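Local coordinates for protein putative isochorismatase (Streptomyces avermitilis, PDB 3KL2) that is of unknown function but belongs to the isochorismatase-like cysteine hydrolase family and is probably a hydrolase, at residues Met169-Thr183 with Asp201-Val214. Residues are numbered along the deposited sequence; the frame is centred on the assembly and turned at random.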
loop_
_atom_site.group_PDB
_atom_site.type_symbol
_atom_site.label_atom_id
_atom_site.label_comp_id
_atom_site.label_asym_id
_atom_site.label_seq_id
_atom_site.Cartn_x
_atom_site.Cartn_y
_atom_site.Cartn_z
ATOM N N MET A 169 1.813 -14.501 -1.292
ATOM C CA MET A 169 3.257 -14.764 -1.379
ATOM C C MET A 169 3.989 -13.638 -2.130
ATOM O O MET A 169 5.010 -13.121 -1.694
ATOM C CB MET A 169 3.440 -16.058 -2.149
ATOM C CG MET A 169 4.917 -16.595 -2.267
ATOM S SD MET A 169 4.970 -18.005 -3.388
ATOM C CE MET A 169 4.318 -17.321 -4.895
ATOM N N ARG A 170 3.454 -13.234 -3.275
ATOM C CA ARG A 170 4.136 -12.209 -4.054
ATOM C C ARG A 170 4.263 -10.904 -3.256
ATOM O O ARG A 170 5.370 -10.347 -3.085
ATOM C CB ARG A 170 3.464 -12.026 -5.399
ATOM C CG ARG A 170 3.676 -13.204 -6.315
ATOM C CD ARG A 170 2.757 -13.166 -7.551
ATOM N NE ARG A 170 3.059 -14.287 -8.452
ATOM C CZ ARG A 170 3.825 -14.211 -9.537
ATOM N NH1 ARG A 170 4.352 -13.045 -9.944
ATOM N NH2 ARG A 170 4.032 -15.315 -10.252
ATOM N N THR A 171 3.145 -10.462 -2.707
ATOM C CA THR A 171 3.109 -9.227 -1.961
ATOM C C THR A 171 3.926 -9.386 -0.660
ATOM O O THR A 171 4.672 -8.494 -0.280
ATOM C CB THR A 171 1.628 -8.739 -1.754
ATOM O OG1 THR A 171 1.021 -8.587 -3.036
ATOM C CG2 THR A 171 1.498 -7.369 -0.996
ATOM N N GLY A 172 3.806 -10.507 0.008
ATOM C CA GLY A 172 4.636 -10.782 1.190
ATOM C C GLY A 172 6.102 -10.553 0.925
ATOM O O GLY A 172 6.855 -9.931 1.732
ATOM N N TYR A 173 6.510 -11.048 -0.239
ATOM C CA TYR A 173 7.871 -10.940 -0.684
ATOM C C TYR A 173 8.264 -9.506 -0.898
ATOM O O TYR A 173 9.351 -9.091 -0.511
ATOM C CB TYR A 173 8.026 -11.709 -2.006
ATOM C CG TYR A 173 9.453 -11.782 -2.532
ATOM C CD1 TYR A 173 10.362 -12.662 -1.970
ATOM C CD2 TYR A 173 9.874 -10.989 -3.579
ATOM C CE1 TYR A 173 11.667 -12.766 -2.450
ATOM C CE2 TYR A 173 11.160 -11.088 -4.053
ATOM C CZ TYR A 173 12.060 -11.978 -3.462
ATOM O OH TYR A 173 13.353 -12.062 -3.908
ATOM N N GLU A 174 7.387 -8.764 -1.569
ATOM C CA GLU A 174 7.645 -7.397 -1.935
ATOM C C GLU A 174 7.809 -6.591 -0.664
ATOM O O GLU A 174 8.549 -5.600 -0.636
ATOM C CB GLU A 174 6.475 -6.789 -2.731
ATOM C CG GLU A 174 6.286 -7.359 -4.118
ATOM C CD GLU A 174 7.387 -6.901 -5.067
ATOM O OE1 GLU A 174 8.116 -5.922 -4.717
ATOM O OE2 GLU A 174 7.506 -7.501 -6.175
ATOM N N ARG A 175 7.134 -7.028 0.392
ATOM C CA ARG A 175 7.104 -6.238 1.598
ATOM C C ARG A 175 8.133 -6.706 2.583
ATOM O O ARG A 175 8.084 -6.294 3.705
ATOM C CB ARG A 175 5.709 -6.254 2.205
ATOM C CG ARG A 175 4.777 -5.367 1.420
ATOM C CD ARG A 175 3.424 -5.346 2.015
ATOM N NE ARG A 175 2.456 -4.877 1.056
ATOM C CZ ARG A 175 1.257 -4.401 1.353
ATOM N NH1 ARG A 175 0.870 -4.288 2.613
ATOM N NH2 ARG A 175 0.447 -4.042 0.381
ATOM N N GLY A 176 9.075 -7.547 2.158
ATOM C CA GLY A 176 10.262 -7.833 2.972
ATOM C C GLY A 176 10.167 -8.972 3.985
ATOM O O GLY A 176 11.163 -9.295 4.644
ATOM N N PHE A 177 9.002 -9.596 4.088
ATOM C CA PHE A 177 8.810 -10.814 4.858
ATOM C C PHE A 177 9.594 -11.976 4.269
ATOM O O PHE A 177 9.780 -12.063 3.084
ATOM C CB PHE A 177 7.302 -11.191 4.921
ATOM C CG PHE A 177 6.441 -10.154 5.612
ATOM C CD1 PHE A 177 6.451 -10.026 6.991
ATOM C CD2 PHE A 177 5.642 -9.299 4.890
ATOM C CE1 PHE A 177 5.690 -9.096 7.638
ATOM C CE2 PHE A 177 4.843 -8.371 5.534
ATOM C CZ PHE A 177 4.861 -8.279 6.912
ATOM N N ARG A 178 10.114 -12.832 5.130
ATOM C CA ARG A 178 10.569 -14.127 4.741
ATOM C C ARG A 178 9.301 -14.990 4.620
ATOM O O ARG A 178 8.729 -15.421 5.639
ATOM C CB ARG A 178 11.492 -14.719 5.804
ATOM C CG ARG A 178 11.838 -16.153 5.462
ATOM C CD ARG A 178 12.905 -16.718 6.320
ATOM N NE ARG A 178 12.523 -16.783 7.727
ATOM C CZ ARG A 178 13.099 -17.589 8.605
ATOM N NH1 ARG A 178 14.087 -18.376 8.217
ATOM N NH2 ARG A 178 12.691 -17.623 9.862
ATOM N N VAL A 179 8.840 -15.196 3.391
ATOM C CA VAL A 179 7.683 -16.064 3.141
ATOM C C VAL A 179 8.072 -17.547 3.033
ATOM O O VAL A 179 8.970 -17.903 2.303
ATOM C CB VAL A 179 6.983 -15.653 1.840
ATOM C CG1 VAL A 179 5.663 -16.367 1.714
ATOM C CG2 VAL A 179 6.812 -14.104 1.811
ATOM N N ILE A 180 7.387 -18.402 3.755
ATOM C CA ILE A 180 7.540 -19.844 3.619
ATOM C C ILE A 180 6.186 -20.345 3.116
ATOM O O ILE A 180 5.157 -20.022 3.711
ATOM C CB ILE A 180 7.848 -20.490 4.968
ATOM C CG1 ILE A 180 9.251 -20.130 5.426
ATOM C CG2 ILE A 180 7.718 -22.004 4.907
ATOM C CD1 ILE A 180 9.447 -20.405 6.900
ATOM N N THR A 181 6.185 -21.062 1.990
ATOM C CA THR A 181 4.965 -21.695 1.471
ATOM C C THR A 181 4.989 -23.163 1.811
ATOM O O THR A 181 5.997 -23.817 1.617
ATOM C CB THR A 181 4.799 -21.545 -0.055
ATOM O OG1 THR A 181 6.007 -21.940 -0.718
ATOM C CG2 THR A 181 4.467 -20.084 -0.412
ATOM N N LEU A 182 3.868 -23.646 2.326
ATOM C CA LEU A 182 3.672 -25.007 2.706
ATOM C C LEU A 182 3.170 -25.759 1.479
ATOM O O LEU A 182 1.947 -25.735 1.161
ATOM C CB LEU A 182 2.658 -25.112 3.840
ATOM C CG LEU A 182 3.083 -24.643 5.248
ATOM C CD1 LEU A 182 1.882 -24.415 6.121
ATOM C CD2 LEU A 182 4.006 -25.662 5.898
ATOM N N THR A 183 4.109 -26.422 0.798
ATOM C CA THR A 183 3.838 -27.067 -0.499
ATOM C C THR A 183 2.758 -28.137 -0.413
ATOM O O THR A 183 2.001 -28.293 -1.361
ATOM C CB THR A 183 5.121 -27.687 -1.111
ATOM O OG1 THR A 183 5.684 -28.653 -0.197
ATOM C CG2 THR A 183 6.157 -26.572 -1.408
ATOM N N ASP A 201 6.745 -20.821 -9.790
ATOM C CA ASP A 201 6.485 -19.523 -9.150
ATOM C C ASP A 201 6.943 -19.455 -7.674
ATOM O O ASP A 201 7.631 -18.521 -7.267
ATOM C CB ASP A 201 4.982 -19.205 -9.195
ATOM C CG ASP A 201 4.447 -18.970 -10.616
ATOM O OD1 ASP A 201 5.224 -18.639 -11.516
ATOM O OD2 ASP A 201 3.215 -19.098 -10.819
ATOM N N PHE A 202 6.576 -20.455 -6.880
ATOM C CA PHE A 202 6.872 -20.424 -5.471
ATOM C C PHE A 202 8.338 -20.150 -5.105
ATOM O O PHE A 202 8.549 -19.438 -4.134
ATOM C CB PHE A 202 6.406 -21.684 -4.757
ATOM C CG PHE A 202 4.932 -21.704 -4.413
ATOM C CD1 PHE A 202 4.479 -22.460 -3.334
ATOM C CD2 PHE A 202 4.000 -21.036 -5.170
ATOM C CE1 PHE A 202 3.136 -22.512 -3.022
ATOM C CE2 PHE A 202 2.656 -21.098 -4.851
ATOM C CZ PHE A 202 2.233 -21.821 -3.779
ATOM N N PRO A 203 9.327 -20.701 -5.835
ATOM C CA PRO A 203 10.741 -20.448 -5.458
ATOM C C PRO A 203 11.302 -19.045 -5.759
ATOM O O PRO A 203 12.346 -18.668 -5.218
ATOM C CB PRO A 203 11.537 -21.504 -6.260
ATOM C CG PRO A 203 10.519 -22.587 -6.595
ATOM C CD PRO A 203 9.214 -21.845 -6.768
ATOM N N MET A 204 10.611 -18.301 -6.621
ATOM C CA MET A 204 10.957 -16.919 -6.914
ATOM C C MET A 204 10.534 -15.986 -5.767
ATOM O O MET A 204 11.067 -14.897 -5.641
ATOM C CB MET A 204 10.238 -16.438 -8.187
ATOM C CG MET A 204 10.649 -17.047 -9.574
ATOM S SD MET A 204 9.571 -16.322 -10.881
ATOM C CE MET A 204 10.659 -16.577 -12.290
ATOM N N PHE A 205 9.533 -16.368 -4.986
ATOM C CA PHE A 205 8.945 -15.453 -4.010
ATOM C C PHE A 205 8.949 -16.024 -2.615
ATOM O O PHE A 205 8.482 -15.361 -1.697
ATOM C CB PHE A 205 7.513 -15.103 -4.410
ATOM C CG PHE A 205 7.420 -14.355 -5.706
ATOM C CD1 PHE A 205 7.741 -13.007 -5.764
ATOM C CD2 PHE A 205 7.061 -14.996 -6.880
ATOM C CE1 PHE A 205 7.684 -12.286 -6.983
ATOM C CE2 PHE A 205 6.970 -14.278 -8.096
ATOM C CZ PHE A 205 7.291 -12.918 -8.136
ATOM N N SER A 206 9.471 -17.241 -2.445
ATOM C CA SER A 206 9.358 -17.928 -1.168
ATOM C C SER A 206 10.418 -19.008 -0.948
ATOM O O SER A 206 11.292 -19.264 -1.799
ATOM C CB SER A 206 7.927 -18.487 -0.952
ATOM O OG SER A 206 7.690 -19.724 -1.608
ATOM N N VAL A 207 10.360 -19.585 0.241
ATOM C CA VAL A 207 11.135 -20.772 0.555
ATOM C C VAL A 207 10.105 -21.887 0.716
ATOM O O VAL A 207 9.466 -21.976 1.759
ATOM C CB VAL A 207 11.949 -20.597 1.844
ATOM C CG1 VAL A 207 12.851 -21.843 2.097
ATOM C CG2 VAL A 207 12.804 -19.348 1.765
ATOM N N PRO A 208 9.893 -22.699 -0.336
ATOM C CA PRO A 208 8.890 -23.757 -0.213
ATOM C C PRO A 208 9.350 -24.890 0.720
ATOM O O PRO A 208 10.500 -25.353 0.619
ATOM C CB PRO A 208 8.717 -24.273 -1.659
ATOM C CG PRO A 208 9.405 -23.297 -2.515
ATOM C CD PRO A 208 10.493 -22.684 -1.677
ATOM N N MET A 209 8.464 -25.295 1.629
ATOM C CA MET A 209 8.734 -26.422 2.509
ATOM C C MET A 209 7.517 -27.333 2.646
ATOM O O MET A 209 6.378 -27.007 2.260
ATOM C CB MET A 209 9.170 -25.955 3.907
ATOM C CG MET A 209 10.008 -24.711 3.893
ATOM S SD MET A 209 11.122 -24.503 5.291
ATOM C CE MET A 209 12.372 -25.695 4.689
ATOM N N THR A 210 7.773 -28.496 3.212
ATOM C CA THR A 210 6.716 -29.415 3.490
ATOM C C THR A 210 6.247 -29.116 4.897
ATOM O O THR A 210 6.911 -28.397 5.659
ATOM C CB THR A 210 7.188 -30.867 3.311
ATOM O OG1 THR A 210 8.229 -31.166 4.254
ATOM C CG2 THR A 210 7.706 -31.051 1.882
ATOM N N SER A 211 5.062 -29.614 5.206
ATOM C CA SER A 211 4.543 -29.619 6.555
ATOM C C SER A 211 5.583 -30.194 7.527
ATOM O O SER A 211 5.929 -29.573 8.532
ATOM C CB SER A 211 3.266 -30.456 6.590
ATOM O OG SER A 211 3.449 -31.713 5.933
ATOM N N ALA A 212 6.081 -31.382 7.217
ATOM C CA ALA A 212 7.051 -32.061 8.088
ATOM C C ALA A 212 8.305 -31.216 8.374
ATOM O O ALA A 212 8.772 -31.189 9.507
ATOM C CB ALA A 212 7.446 -33.451 7.497
ATOM N N ASP A 213 8.850 -30.560 7.353
ATOM C CA ASP A 213 10.021 -29.690 7.516
ATOM C C ASP A 213 9.731 -28.534 8.492
ATOM O O ASP A 213 10.568 -28.183 9.357
ATOM C CB ASP A 213 10.424 -29.066 6.169
ATOM C CG ASP A 213 11.109 -30.059 5.211
ATOM O OD1 ASP A 213 11.623 -31.110 5.669
ATOM O OD2 ASP A 213 11.136 -29.747 3.984
ATOM N N VAL A 214 8.554 -27.929 8.318
ATOM C CA VAL A 214 8.125 -26.802 9.138
ATOM C C VAL A 214 7.940 -27.231 10.577
ATOM O O VAL A 214 8.456 -26.586 11.489
ATOM C CB VAL A 214 6.787 -26.226 8.663
ATOM C CG1 VAL A 214 6.271 -25.237 9.679
ATOM C CG2 VAL A 214 6.958 -25.582 7.320
#
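Val207, Met209 and Thr183 give their backbone N-H groups to a ladder that joins the backbones of 179-183 and 207-209. Val207 N meets Val179 O at 3.0 Å, and Met209 N reaches Thr181 O almost straight, at 172°. The bond from Thr181 N to Val207 O is weak. At the far end Met209 O takes two donors: Thr183 N lies nearly on the carbonyl axis, whereas Thr183 OG1 comes from above the carbonyl plane at 3.0 Å. That hydroxyl is tucked between its own backbone N and carbonyl carbon, which leaves CG2 to press on Pro208 CB.

Such pairing is how a beta-alpha-beta unit closes. Helix 191-205 carries the chain from strand 178-187 to its parallel neighbour 207-209, an outermost strand of the six-stranded parallel sheet within the chain, as in isochorismatase-like hydrolases.

Side-chain hydroxyls tie the helix end to the sheet in a short relay: Thr181 OG1 donates to Ser206 OG over 2.9 Å, and Ser206 OG in turn donates to Phe202 O.

Aromatic contacts join the two neighbouring helices, whose segments run nearly parallel. Phe205 turns its edge to the face of Tyr173 in an offset edge-to-face (T-shaped) pair, planes 89° apart, while Arg170 CG sits over the centre of the Phe205 ring at 3.8 Å from the centroid. The extended Arg170 chain continues across the ring, and Phe205 CE2 lies over the centre of one guanidinium face, the two planes tilted rather than stacked flat; its polar end bonds to Asn162 of the second subunit and pairs with Glu166, with a long salt bridge to Asp201. Met169, with CG anti to the backbone N (chi1 -175°), carries SD over the face of the Phe202 ring, 4.1 Å from the centroid, in a Met-aromatic contact.

Aliphatic packing fills the other sheet face, where Ile180 CG2 meets Met209 CG at 3.7 Å and Leu182 CD2 presses tightly on Val214 CG2.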